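Local coordinates for hypothetical Membrane Spanning Protein (Bacillus cereus, PDB 2FB5) that catalyses the condensation of two ATP molecules into cyclic di-AMP and is required for efficient spore formation, at residues 94-100 with 179-185; 65-69 with 193-197; 107-111 with 147-153. All coordinates share one frame; numbering follows the deposited sequence.

In the fold
The three contacts illustrate how one mixed beta-sheet organises a small enzyme domain and ties a helical region to it. Along the chain they are nested: contact 3 closes inside the loop of contact 1, which lies inside that of contact 2. Contact 1 pairs two inner strands, 94-98 and 181-185. Contact 2, its centre about 8 Å from that of contact 1, docks helix 47-70 on the next strand, 192-196, and so joins the N-terminal helical region to the nucleotide-binding domain of the DisA family. Contact 3, on strand 144-150 and the loop before 112-117, lies toward the other edge of the same sheet, its centre about 12 Å from that of contact 1 and about 20 Å from that of contact 2.

Contact 1 (94-100 with 179-185); sequences ALIVVER and DALILVV
Arg100 reaches back across Asp179 just where two antiparallel strands, 94-98 and 181-185, part company. Its CB lies 3.4 Å from Asp179 OD2. CG and CD both pass close to Asp179 O, CD the nearer at 3.2 Å, and CD also packs on Leu181 CB at 3.9 Å. A bend at chi3 (79°) then turns the guanidinium so that NH1 donates to Asp179 O (3.0 Å), the acceptor lying in the guanidinium plane and the N-H pointing almost straight at it (168°). The Asp179 carboxylate is a looser partner: OD2, 3.9 Å from NH1 and well out of the guanidinium plane, makes a long salt bridge in which the charges attract but no N-H points at the oxygen. That carboxylate is held instead by the backbone N atoms of Asn101 and Glu102, while a water joins OD1 to Arg100 N. Arg100 NE bonds to Tyr69 O.

Beyond this end, six backbone hydrogen bonds join Ala94, Ile96 and Val98 to Val185, Leu183 and Leu181. On the opposite face, Leu95 CD1 lies beside Ile182 CG2 at 3.6 Å, and the Val97 side chain lies beside that of Ile182, CG2 against CG1. Helix 166-175 packs on this face, helix 77-90 on the one carrying Ala94, Ile96, Leu183 and Val185; strand 137-141 continues the sheet beyond 94-98, and strand 192-196 beyond 181-185.

Contact 2 (65-69 with 193-197); sequences YIQAY and SFALN
Tyr69 and Leu196 meet through a CH-pi contact: Leu196 CD2 stands over the centre of the tyrosine ring, 3.8 Å from its centroid and only 14° off the normal. The same ring receives a second neighbour in a different way, since Phe194 CZ comes to its edge, near the ring plane, 3.9 Å from Tyr69 CE2. One aromatic ring is thus met over one face and at its edge by residues two apart on a strand. The two rings are steeply inclined, with planes at 79°, but their centroids are 6.0 Å apart and the approach is oblique.

Phe194 is also touched from the preceding turn of the helix. Ile66 CD1 reaches Phe194 CD2 at 4.0 Å, the two side chains sliding past each other in opposite directions, and Tyr65 adds its CB near Phe194 CZ while the end of its own side chain leads away. With CG between its backbone N and carbonyl carbon (chi1 68°), Phe194 projects its ring toward the helix, whereas Leu196 places CG opposite its backbone N and brings CD2 over Tyr69.

In the next shell, the Tyr69 N to Tyr65 O bond (2.8 Å) keeps the two tyrosines one helical turn apart. Leu181 and Leu183 of the neighbouring strand touch Phe194, Leu181 also touches Tyr69, and the ring of Tyr201 on strand 199-203 meets that of Phe194. The arrangement is helix-on-sheet packing: helix 47-70, from the N-terminal region of CdaS, lies against a strand of the DisA-type nucleotide-binding domain.

Contact 3 (107-111 with 147-153); sequences LIQTG and SAANILP
A single antiparallel beta bridge, Gln109 with Ile151, joins the loop before strand 112-117 to the chain leaving strand 144-150 beyond a G1 beta bulge, in which Ala149 and Asn150 both face Ala137. Its two hydrogen bonds run from Gln109 N to Ile151 O at 3.0 Å and from Ile151 N to Gln109 O at 2.9 Å. The Gln109 side chain bends at chi2 (107°) and folds across Ile151, bringing OE1 to 3.4 Å from Ile151 CG2.

On the inner side, Ile108 sends its two branches to different partners. CG2 packs on Asn150 CB at 3.6 Å, while CG1 meets Leu152 CD1, the two side chains lying side by side and pointing the same way. Ile108 and Leu152 both touch Leu174 of helix 166-175, and Leu152 also reaches Leu95 and Val97, linking this edge of the domain to the central strands. Past the bridge, Pro153 CD sits 3.4 Å from Leu107 O.

At the other end the chain of 147-153 turns a corner at Ala148 and Ala149, and Gly111 fits closely into it: its CA makes C-H...O contacts with the carbonyl oxygens of both alanines. Nearby, Thr110 CG2 touches Ser147 CB, and the two hydroxyls share a water, which donates to Ser147 OG at 2.7 Å and lies 2.9 Å from Thr110 OG1.

Contact 1 (94-100 with 179-185)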
loop_
_atom_site.group_PDB
_atom_site.type_symbol
_atom_site.label_atom_id
_atom_site.label_comp_id
_atom_site.label_asym_id
_atom_site.label_seq_id
_atom_site.Cartn_x
_atom_site.Cartn_y
_atom_site.Cartn_z
ATOM N N ALA A 94 -28.236 -15.262 -12.874
ATOM C CA ALA A 94 -27.930 -13.898 -12.479
ATOM C C ALA A 94 -26.618 -13.485 -13.094
ATOM O O ALA A 94 -25.749 -14.322 -13.302
ATOM C CB ALA A 94 -27.855 -13.774 -10.952
ATOM N N LEU A 95 -26.480 -12.186 -13.352
ATOM C CA LEU A 95 -25.292 -11.626 -13.974
ATOM C C LEU A 95 -25.093 -10.232 -13.385
ATOM O O LEU A 95 -25.837 -9.310 -13.723
ATOM C CB LEU A 95 -25.490 -11.553 -15.498
ATOM C CG LEU A 95 -24.358 -11.057 -16.390
ATOM C CD1 LEU A 95 -23.147 -11.963 -16.307
ATOM C CD2 LEU A 95 -24.842 -10.977 -17.856
ATOM N N ILE A 96 -24.120 -10.096 -12.481
ATOM C CA ILE A 96 -23.916 -8.848 -11.740
ATOM C C ILE A 96 -22.528 -8.268 -11.964
ATOM O O ILE A 96 -21.525 -8.835 -11.517
ATOM C CB ILE A 96 -24.135 -9.030 -10.207
ATOM C CG1 ILE A 96 -25.549 -9.575 -9.928
ATOM C CG2 ILE A 96 -23.882 -7.700 -9.494
ATOM C CD1 ILE A 96 -25.879 -9.839 -8.428
ATOM N N VAL A 97 -22.482 -7.136 -12.660
ATOM C CA VAL A 97 -21.235 -6.418 -12.945
ATOM C C VAL A 97 -20.912 -5.490 -11.770
ATOM O O VAL A 97 -21.740 -4.655 -11.395
ATOM C CB VAL A 97 -21.383 -5.545 -14.210
ATOM C CG1 VAL A 97 -20.128 -4.692 -14.443
ATOM C CG2 VAL A 97 -21.660 -6.416 -15.443
ATOM N N VAL A 98 -19.724 -5.626 -11.186
ATOM C CA VAL A 98 -19.288 -4.635 -10.219
ATOM C C VAL A 98 -18.210 -3.767 -10.851
ATOM O O VAL A 98 -17.121 -4.253 -11.155
ATOM C CB VAL A 98 -18.779 -5.265 -8.911
ATOM C CG1 VAL A 98 -18.456 -4.171 -7.905
ATOM C CG2 VAL A 98 -19.821 -6.240 -8.367
ATOM N N GLU A 99 -18.543 -2.496 -11.072
ATOM C CA GLU A 99 -17.604 -1.523 -11.601
ATOM C C GLU A 99 -16.435 -1.365 -10.647
ATOM O O GLU A 99 -16.625 -1.255 -9.418
ATOM C CB GLU A 99 -18.277 -0.165 -11.812
ATOM C CG GLU A 99 -17.428 0.813 -12.616
ATOM C CD GLU A 99 -18.183 2.079 -13.014
ATOM O OE1 GLU A 99 -19.386 1.994 -13.346
ATOM O OE2 GLU A 99 -17.564 3.165 -12.993
ATOM N N ARG A 100 -15.230 -1.375 -11.208
ATOM C CA ARG A 100 -14.023 -1.213 -10.394
ATOM C C ARG A 100 -13.330 0.111 -10.767
ATOM O O ARG A 100 -13.967 1.166 -10.666
ATOM C CB ARG A 100 -13.138 -2.493 -10.423
ATOM C CG ARG A 100 -13.815 -3.677 -9.676
ATOM C CD ARG A 100 -13.073 -5.013 -9.777
ATOM N NE ARG A 100 -11.921 -5.133 -8.879
ATOM C CZ ARG A 100 -10.661 -5.257 -9.292
ATOM N NH1 ARG A 100 -10.383 -5.268 -10.588
ATOM N NH2 ARG A 100 -9.676 -5.371 -8.416
ATOM N N ASP A 179 -11.550 -3.741 -16.191
ATOM C CA ASP A 179 -11.163 -4.344 -14.929
ATOM C C ASP A 179 -12.396 -4.660 -14.066
ATOM O O ASP A 179 -12.272 -4.953 -12.879
ATOM C CB ASP A 179 -10.173 -3.429 -14.175
ATOM C CG ASP A 179 -10.859 -2.254 -13.492
ATOM O OD1 ASP A 179 -11.839 -1.717 -14.054
ATOM O OD2 ASP A 179 -10.414 -1.852 -12.390
ATOM N N ALA A 180 -13.591 -4.612 -14.653
ATOM C CA ALA A 180 -14.801 -4.975 -13.884
ATOM C C ALA A 180 -14.753 -6.425 -13.401
ATOM O O ALA A 180 -14.167 -7.281 -14.055
ATOM C CB ALA A 180 -16.065 -4.743 -14.711
ATOM N N LEU A 181 -15.358 -6.694 -12.241
ATOM C CA LEU A 181 -15.532 -8.066 -11.799
ATOM C C LEU A 181 -16.990 -8.432 -12.052
ATOM O O LEU A 181 -17.881 -7.688 -11.661
ATOM C CB LEU A 181 -15.180 -8.203 -10.307
ATOM C CG LEU A 181 -15.227 -9.626 -9.747
ATOM C CD1 LEU A 181 -14.162 -9.789 -8.687
ATOM C CD2 LEU A 181 -16.627 -9.982 -9.176
ATOM N N ILE A 182 -17.247 -9.558 -12.703
ATOM C CA ILE A 182 -18.635 -9.915 -13.055
ATOM C C ILE A 182 -19.044 -11.256 -12.443
ATOM O O ILE A 182 -18.507 -12.297 -12.801
ATOM C CB ILE A 182 -18.899 -9.902 -14.601
ATOM C CG1 ILE A 182 -18.451 -8.573 -15.228
ATOM C CG2 ILE A 182 -20.388 -10.102 -14.916
ATOM C CD1 ILE A 182 -17.028 -8.608 -15.830
ATOM N N LEU A 183 -20.012 -11.207 -11.531
ATOM C CA LEU A 183 -20.532 -12.392 -10.870
ATOM C C LEU A 183 -21.593 -13.046 -11.737
ATOM O O LEU A 183 -22.393 -12.355 -12.376
ATOM C CB LEU A 183 -21.142 -12.009 -9.505
ATOM C CG LEU A 183 -20.081 -11.533 -8.503
ATOM C CD1 LEU A 183 -20.622 -10.442 -7.591
ATOM C CD2 LEU A 183 -19.549 -12.706 -7.664
ATOM N N VAL A 184 -21.598 -14.380 -11.756
ATOM C CA VAL A 184 -22.595 -15.150 -12.502
ATOM C C VAL A 184 -23.191 -16.227 -11.594
ATOM O O VAL A 184 -22.467 -16.842 -10.811
ATOM C CB VAL A 184 -21.978 -15.842 -13.754
ATOM C CG1 VAL A 184 -23.051 -16.497 -14.596
ATOM C CG2 VAL A 184 -21.218 -14.848 -14.612
ATOM N N VAL A 185 -24.510 -16.417 -11.678
ATOM C CA VAL A 185 -25.188 -17.602 -11.136
ATOM C C VAL A 185 -25.765 -18.327 -12.343
ATOM O O VAL A 185 -26.454 -17.730 -13.171
ATOM C CB VAL A 185 -26.329 -17.270 -10.123
ATOM C CG1 VAL A 185 -26.942 -18.557 -9.536
ATOM C CG2 VAL A 185 -25.825 -16.382 -8.997
HETATM O O HOH W 1 -14.567 -1.478 -13.906
#

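Contact 2 (65-69 with 193-197)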
loop_
_atom_site.group_PDB
_atom_site.type_symbol
_atom_site.label_atom_id
_atom_site.label_comp_id
_atom_site.label_asym_id
_atom_site.label_seq_id
_atom_site.Cartn_x
_atom_site.Cartn_y
_atom_site.Cartn_z
ATOM N N TYR A 65 -11.028 -13.564 -1.930
ATOM C CA TYR A 65 -10.956 -12.858 -3.210
ATOM C C TYR A 65 -12.055 -11.809 -3.416
ATOM O O TYR A 65 -11.781 -10.740 -3.961
ATOM C CB TYR A 65 -10.862 -13.819 -4.387
ATOM C CG TYR A 65 -9.501 -14.481 -4.447
ATOM C CD1 TYR A 65 -8.360 -13.736 -4.771
ATOM C CD2 TYR A 65 -9.345 -15.830 -4.143
ATOM C CE1 TYR A 65 -7.109 -14.322 -4.813
ATOM C CE2 TYR A 65 -8.072 -16.434 -4.174
ATOM C CZ TYR A 65 -6.971 -15.674 -4.521
ATOM O OH TYR A 65 -5.715 -16.242 -4.575
ATOM N N ILE A 66 -13.275 -12.099 -2.979
ATOM C CA ILE A 66 -14.368 -11.123 -3.090
ATOM C C ILE A 66 -13.955 -9.872 -2.311
ATOM O O ILE A 66 -14.044 -8.761 -2.826
ATOM C CB ILE A 66 -15.740 -11.701 -2.626
ATOM C CG1 ILE A 66 -16.291 -12.750 -3.614
ATOM C CG2 ILE A 66 -16.789 -10.589 -2.351
ATOM C CD1 ILE A 66 -16.282 -12.348 -5.103
ATOM N N GLN A 67 -13.460 -10.074 -1.089
ATOM C CA GLN A 67 -12.974 -8.980 -0.241
ATOM C C GLN A 67 -11.815 -8.195 -0.863
ATOM O O GLN A 67 -11.853 -6.969 -0.895
ATOM C CB GLN A 67 -12.613 -9.514 1.157
ATOM C CG GLN A 67 -11.879 -8.524 2.103
ATOM C CD GLN A 67 -12.696 -7.304 2.502
ATOM O OE1 GLN A 67 -13.930 -7.299 2.408
ATOM N NE2 GLN A 67 -12.003 -6.264 2.988
ATOM N N ALA A 68 -10.797 -8.900 -1.359
ATOM C CA ALA A 68 -9.606 -8.275 -1.917
ATOM C C ALA A 68 -9.899 -7.531 -3.224
ATOM O O ALA A 68 -9.387 -6.427 -3.444
ATOM C CB ALA A 68 -8.487 -9.322 -2.128
ATOM N N TYR A 69 -10.722 -8.134 -4.079
ATOM C CA TYR A 69 -11.053 -7.537 -5.381
ATOM C C TYR A 69 -12.133 -6.452 -5.337
ATOM O O TYR A 69 -12.139 -5.552 -6.177
ATOM C CB TYR A 69 -11.487 -8.610 -6.374
ATOM C CG TYR A 69 -10.408 -9.588 -6.778
ATOM C CD1 TYR A 69 -9.059 -9.207 -6.825
ATOM C CD2 TYR A 69 -10.736 -10.889 -7.142
ATOM C CE1 TYR A 69 -8.065 -10.120 -7.206
ATOM C CE2 TYR A 69 -9.764 -11.801 -7.519
ATOM C CZ TYR A 69 -8.433 -11.415 -7.555
ATOM O OH TYR A 69 -7.466 -12.331 -7.941
ATOM N N SER A 193 -19.934 -18.137 -10.163
ATOM C CA SER A 193 -18.619 -17.799 -10.702
ATOM C C SER A 193 -18.401 -16.283 -10.664
ATOM O O SER A 193 -19.356 -15.520 -10.492
ATOM C CB SER A 193 -18.551 -18.221 -12.173
ATOM O OG SER A 193 -18.763 -19.606 -12.329
ATOM N N PHE A 194 -17.156 -15.844 -10.823
ATOM C CA PHE A 194 -16.922 -14.479 -11.306
ATOM C C PHE A 194 -15.900 -14.472 -12.420
ATOM O O PHE A 194 -15.015 -15.333 -12.453
ATOM C CB PHE A 194 -16.544 -13.486 -10.198
ATOM C CG PHE A 194 -15.196 -13.733 -9.565
ATOM C CD1 PHE A 194 -14.031 -13.287 -10.172
ATOM C CD2 PHE A 194 -15.105 -14.370 -8.332
ATOM C CE1 PHE A 194 -12.788 -13.496 -9.585
ATOM C CE2 PHE A 194 -13.860 -14.576 -7.731
ATOM C CZ PHE A 194 -12.702 -14.143 -8.367
ATOM N N ALA A 195 -16.041 -13.517 -13.330
ATOM C CA ALA A 195 -15.041 -13.282 -14.357
ATOM C C ALA A 195 -14.212 -12.064 -13.994
ATOM O O ALA A 195 -14.744 -11.035 -13.547
ATOM C CB ALA A 195 -15.692 -13.074 -15.722
ATOM N N LEU A 196 -12.909 -12.187 -14.207
ATOM C CA LEU A 196 -11.972 -11.101 -13.983
ATOM C C LEU A 196 -10.834 -11.237 -14.988
ATOM O O LEU A 196 -10.196 -12.287 -15.087
ATOM C CB LEU A 196 -11.430 -11.123 -12.555
ATOM C CG LEU A 196 -10.504 -9.957 -12.177
ATOM C CD1 LEU A 196 -11.298 -8.663 -11.997
ATOM C CD2 LEU A 196 -9.728 -10.300 -10.907
ATOM N N ASN A 197 -10.601 -10.178 -15.747
ATOM C CA ASN A 197 -9.519 -10.158 -16.740
ATOM C C ASN A 197 -9.523 -11.366 -17.694
ATOM O O ASN A 197 -8.480 -11.976 -17.966
ATOM C CB ASN A 197 -8.143 -9.977 -16.053
ATOM C CG ASN A 197 -7.004 -9.745 -17.059
ATOM O OD1 ASN A 197 -7.181 -9.058 -18.071
ATOM N ND2 ASN A 197 -5.831 -10.324 -16.778
#

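Contact 3 (107-111 with 147-153)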
loop_
_atom_site.group_PDB
_atom_site.type_symbol
_atom_site.label_atom_id
_atom_site.label_comp_id
_atom_site.label_asym_id
_atom_site.label_seq_id
_atom_site.Cartn_x
_atom_site.Cartn_y
_atom_site.Cartn_z
ATOM N N LEU A 107 -19.082 0.417 -22.931
ATOM C CA LEU A 107 -19.040 -1.035 -23.144
ATOM C C LEU A 107 -20.362 -1.751 -22.871
ATOM O O LEU A 107 -20.573 -2.879 -23.332
ATOM C CB LEU A 107 -17.940 -1.657 -22.272
ATOM C CG LEU A 107 -16.491 -1.269 -22.581
ATOM C CD1 LEU A 107 -15.580 -1.735 -21.455
ATOM C CD2 LEU A 107 -16.053 -1.881 -23.905
ATOM N N ILE A 108 -21.228 -1.102 -22.091
ATOM C CA ILE A 108 -22.492 -1.688 -21.674
ATOM C C ILE A 108 -23.629 -0.944 -22.360
ATOM O O ILE A 108 -23.671 0.286 -22.339
ATOM C CB ILE A 108 -22.644 -1.599 -20.127
ATOM C CG1 ILE A 108 -21.615 -2.507 -19.437
ATOM C CG2 ILE A 108 -24.086 -1.892 -19.694
ATOM C CD1 ILE A 108 -21.642 -2.445 -17.864
ATOM N N GLN A 109 -24.536 -1.684 -22.986
ATOM C CA GLN A 109 -25.745 -1.071 -23.509
ATOM C C GLN A 109 -26.825 -1.155 -22.428
ATOM O O GLN A 109 -27.228 -2.251 -22.020
ATOM C CB GLN A 109 -26.194 -1.743 -24.807
ATOM C CG GLN A 109 -25.131 -1.671 -25.927
ATOM C CD GLN A 109 -24.451 -3.009 -26.170
ATOM O OE1 GLN A 109 -24.996 -3.861 -26.869
ATOM N NE2 GLN A 109 -23.252 -3.198 -25.598
ATOM N N THR A 110 -27.274 0.007 -21.968
ATOM C CA THR A 110 -28.194 0.097 -20.828
ATOM C C THR A 110 -29.573 -0.470 -21.167
ATOM O O THR A 110 -30.126 -0.181 -22.228
ATOM C CB THR A 110 -28.325 1.551 -20.326
ATOM O OG1 THR A 110 -27.034 2.043 -19.973
ATOM C CG2 THR A 110 -29.229 1.632 -19.078
ATOM N N GLY A 111 -30.114 -1.291 -20.264
ATOM C CA GLY A 111 -31.487 -1.753 -20.382
ATOM C C GLY A 111 -32.384 -0.717 -19.743
ATOM O O GLY A 111 -32.846 0.200 -20.402
ATOM N N SER A 147 -28.319 0.064 -13.050
ATOM C CA SER A 147 -29.214 -0.368 -14.102
ATOM C C SER A 147 -29.308 -1.885 -14.136
ATOM O O SER A 147 -28.502 -2.574 -13.505
ATOM C CB SER A 147 -28.696 0.139 -15.455
ATOM O OG SER A 147 -27.315 -0.139 -15.578
ATOM N N ALA A 148 -30.280 -2.390 -14.900
ATOM C CA ALA A 148 -30.514 -3.826 -15.042
ATOM C C ALA A 148 -30.909 -4.133 -16.473
ATOM O O ALA A 148 -31.160 -3.218 -17.260
ATOM C CB ALA A 148 -31.623 -4.283 -14.076
ATOM N N ALA A 149 -30.996 -5.421 -16.799
ATOM C CA ALA A 149 -31.313 -5.867 -18.153
ATOM C C ALA A 149 -30.307 -5.308 -19.172
ATOM O O ALA A 149 -30.631 -5.086 -20.348
ATOM C CB ALA A 149 -32.757 -5.500 -18.519
ATOM N N ASN A 150 -29.079 -5.070 -18.707
ATOM C CA ASN A 150 -28.029 -4.500 -19.567
ATOM C C ASN A 150 -27.480 -5.555 -20.531
ATOM O O ASN A 150 -27.505 -6.751 -20.228
ATOM C CB ASN A 150 -26.881 -3.911 -18.720
ATOM C CG ASN A 150 -27.337 -2.791 -17.782
ATOM O OD1 ASN A 150 -26.942 -2.742 -16.610
ATOM N ND2 ASN A 150 -28.173 -1.902 -18.280
ATOM N N ILE A 151 -26.971 -5.100 -21.674
ATOM C CA ILE A 151 -26.304 -5.974 -22.646
ATOM C C ILE A 151 -24.788 -5.776 -22.607
ATOM O O ILE A 151 -24.300 -4.653 -22.756
ATOM C CB ILE A 151 -26.816 -5.707 -24.078
ATOM C CG1 ILE A 151 -28.322 -5.985 -24.151
ATOM C CG2 ILE A 151 -26.051 -6.577 -25.113
ATOM C CD1 ILE A 151 -29.002 -5.356 -25.357
ATOM N N LEU A 152 -24.058 -6.871 -22.404
ATOM C CA LEU A 152 -22.596 -6.870 -22.342
ATOM C C LEU A 152 -22.010 -7.503 -23.603
ATOM O O LEU A 152 -22.696 -8.296 -24.245
ATOM C CB LEU A 152 -22.145 -7.722 -21.167
ATOM C CG LEU A 152 -22.044 -7.108 -19.772
ATOM C CD1 LEU A 152 -23.162 -6.119 -19.484
ATOM C CD2 LEU A 152 -21.995 -8.226 -18.736
ATOM N N PRO A 153 -20.734 -7.193 -23.931
ATOM C CA PRO A 153 -20.090 -7.875 -25.079
ATOM C C PRO A 153 -19.820 -9.348 -24.735
ATOM O O PRO A 153 -19.504 -9.662 -23.585
ATOM C CB PRO A 153 -18.777 -7.100 -25.258
ATOM C CG PRO A 153 -18.478 -6.575 -23.887
ATOM C CD PRO A 153 -19.815 -6.240 -23.277
HETATM O O HOH W 2 -26.336 1.865 -17.179
#